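PDB 1VPM: acyl-CoA hydrolase from Bacillus halodurans, which binds coenzyme A and probably hydrolyses long-chain fatty acyl-CoA thioesters. Local coordinates for residues A[47-50]-A[51-54]. Numbering follows the deposited sequence. Where two conformers were deposited one is given.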
ATOM      1  N   LEU A  47       9.608 -12.125   5.630  1.00 21.28           N
ATOM      2  CA  LEU A  47       8.947 -13.284   5.102  1.00 21.65           C
ATOM      3  C   LEU A  47       8.176 -13.052   3.803  1.00 21.06           C
ATOM      4  O   LEU A  47       8.260 -13.942   2.891  1.00 23.33           O
ATOM      5  CB  LEU A  47       8.002 -13.912   6.183  1.00 22.11           C
ATOM      6  CG  LEU A  47       8.685 -14.405   7.462  1.00 20.31           C
ATOM      7  CD1 LEU A  47       7.652 -14.789   8.498  1.00 23.88           C
ATOM      8  CD2 LEU A  47       9.651 -15.521   7.225  1.00 25.20           C
ATOM      9  N   ALA A  48       7.479 -11.932   3.720  1.00 22.93           N
ATOM     10  CA  ALA A  48       6.703 -11.548   2.517  1.00 19.87           C
ATOM     11  C   ALA A  48       7.671 -11.459   1.324  1.00 22.85           C
ATOM     12  O   ALA A  48       7.405 -11.976   0.210  1.00 22.84           O
ATOM     13  CB  ALA A  48       5.961 -10.204   2.682  1.00 24.38           C
ATOM     14  N   TYR A  49       8.794 -10.799   1.554  1.00 24.17           N
ATOM     15  CA  TYR A  49       9.806 -10.624   0.487  1.00 25.41           C
ATOM     16  C   TYR A  49      10.464 -11.921   0.079  1.00 21.27           C
ATOM     17  O   TYR A  49      10.712 -12.152  -1.127  1.00 20.99           O
ATOM     18  CB  TYR A  49      10.877  -9.642   0.893  1.00 24.76           C
ATOM     19  CG  TYR A  49      10.429  -8.240   1.149  1.00 25.64           C
ATOM     20  CD1 TYR A  49       9.354  -7.687   0.483  1.00 28.53           C
ATOM     21  CD2 TYR A  49      11.191  -7.428   2.003  1.00 30.56           C
ATOM     22  CE1 TYR A  49       9.002  -6.362   0.709  1.00 34.62           C
ATOM     23  CE2 TYR A  49      10.874  -6.117   2.186  1.00 31.25           C
ATOM     24  CZ  TYR A  49       9.764  -5.609   1.574  1.00 38.42           C
ATOM     25  OH  TYR A  49       9.437  -4.297   1.771  1.00 40.90           O
ATOM     26  N   ILE A  50      10.694 -12.832   1.032  1.00 22.24           N
ATOM     27  CA  ILE A  50      11.242 -14.152   0.760  1.00 23.64           C
ATOM     28  C   ILE A  50      10.299 -14.963  -0.162  1.00 23.62           C
ATOM     29  O   ILE A  50      10.734 -15.544  -1.151  1.00 22.88           O
ATOM     30  CB  ILE A  50      11.487 -14.917   2.081  1.00 23.17           C
ATOM     31  CG1 ILE A  50      12.724 -14.403   2.813  1.00 24.57           C
ATOM     32  CG2 ILE A  50      11.643 -16.441   1.872  1.00 23.45           C
ATOM     33  CD1 ILE A  50      12.806 -14.848   4.205  1.00 23.02           C
ATOM     34  N   ASP A  51       9.009 -14.967   0.139  1.00 23.70           N
ATOM     35  CA  ASP A  51       8.049 -15.688  -0.716  1.00 23.71           C
ATOM     36  C   ASP A  51       7.947 -15.024  -2.080  1.00 23.45           C
ATOM     37  O   ASP A  51       7.823 -15.725  -3.078  1.00 24.59           O
ATOM     38  CB  ASP A  51       6.679 -15.710  -0.087  1.00 22.22           C
ATOM     39  CG  ASP A  51       5.726 -16.611  -0.832  1.00 26.03           C
ATOM     40  OD1 ASP A  51       5.937 -17.854  -0.663  1.00 26.13           O
ATOM     41  OD2 ASP A  51       4.801 -16.106  -1.534  1.00 26.01           O
ATOM     42  N   GLU A  52       8.011 -13.702  -2.159  1.00 24.36           N
ATOM     43  CA  GLU A  52       7.918 -12.985  -3.436  1.00 25.50           C
ATOM     44  C   GLU A  52       9.029 -13.434  -4.343  1.00 23.49           C
ATOM     45  O   GLU A  52       8.805 -13.728  -5.538  1.00 22.12           O
ATOM     46  CB  GLU A  52       7.998 -11.463  -3.191  0.65 26.40           C
ATOM     47  CG  GLU A  52       7.722 -10.615  -4.374  0.65 33.75           C
ATOM     48  CD  GLU A  52       7.854  -9.115  -4.088  0.65 31.11           C
ATOM     49  OE1 GLU A  52       7.497  -8.667  -2.963  0.65 42.84           O
ATOM     50  OE2 GLU A  52       8.332  -8.430  -5.003  0.65 35.52           O
ATOM     51  N   ILE A  53      10.243 -13.477  -3.805  1.00 22.27           N
ATOM     52  CA  ILE A  53      11.398 -13.825  -4.645  1.00 24.33           C
ATOM     53  C   ILE A  53      11.317 -15.322  -4.967  1.00 23.02           C
ATOM     54  O   ILE A  53      11.678 -15.753  -6.050  1.00 23.08           O
ATOM     55  CB  ILE A  53      12.735 -13.377  -4.064  1.00 27.38           C
ATOM     56  CG1 ILE A  53      13.839 -13.422  -5.136  1.00 33.21           C
ATOM     57  CG2 ILE A  53      13.135 -14.095  -2.913  1.00 25.91           C
ATOM     58  CD1 ILE A  53      15.078 -12.714  -4.767  1.00 33.32           C
ATOM     59  N   ALA A  54      10.819 -16.124  -4.057  1.00 22.50           N
ATOM     60  CA  ALA A  54      10.685 -17.538  -4.347  1.00 23.08           C
ATOM     61  C   ALA A  54       9.701 -17.840  -5.454  1.00 22.98           C
ATOM     62  O   ALA A  54       9.933 -18.751  -6.253  1.00 22.04           O
ATOM     63  CB  ALA A  54      10.348 -18.309  -3.088  1.00 25.19           C
TER
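Tyr49 and Glu52 meet through two different torsion choices: the ring CG of Tyr49 stands anti to its own carbonyl carbon (chi1 -63°), whereas CG of Glu52 lies anti to the backbone N (chi1 -172°) and the chain runs on extended. The two side chains therefore travel side by side in the same direction. In the conformer given, one of two for this residue, Glu52 OE1 arrives at the edge of the tyrosine ring, near its plane, 4.0 Å from Tyr49 CD1, with the carboxylate turned 77° against the ring. At that separation this is a loose approach with little contact, and the firmer partner of OE1 in this conformer is Arg28, to which it forms a salt bridge.

The backbone here is about two turns of continuous alpha helix. Asp51 N donates to Leu47 O at 3.0 Å, and the same i to i+4 pattern links Glu52 to Ala48, Ile53 to Tyr49 and Ala54 to Ile50; four successive bonds of equal length are the evidence for a regular helix. Two methyl carbons flank Ile50 O, the acceptor of Ala54 N: Ile53 CG2, set between its own backbone N and carbonyl carbon, lies 3.3 Å from Ile50 O, and Ala54 CB is 3.4 Å from that same oxygen.

In Asp51, OD1 is hydrogen-bonded to OG1 of Thr68, a coenzyme A-binding residue, and OD2 makes a weak bond to Gly44 N of a second subunit, whose Leu47 packs on Leu47 here. Helix 43-62 is the central helix of the hotdog fold, embraced by the antiparallel sheet: Tyr49, Ile50 and Ile53 rest on Leu88 of strand 85-95, and Ile50 and Ala54 reach Leu124 of strand 116-129.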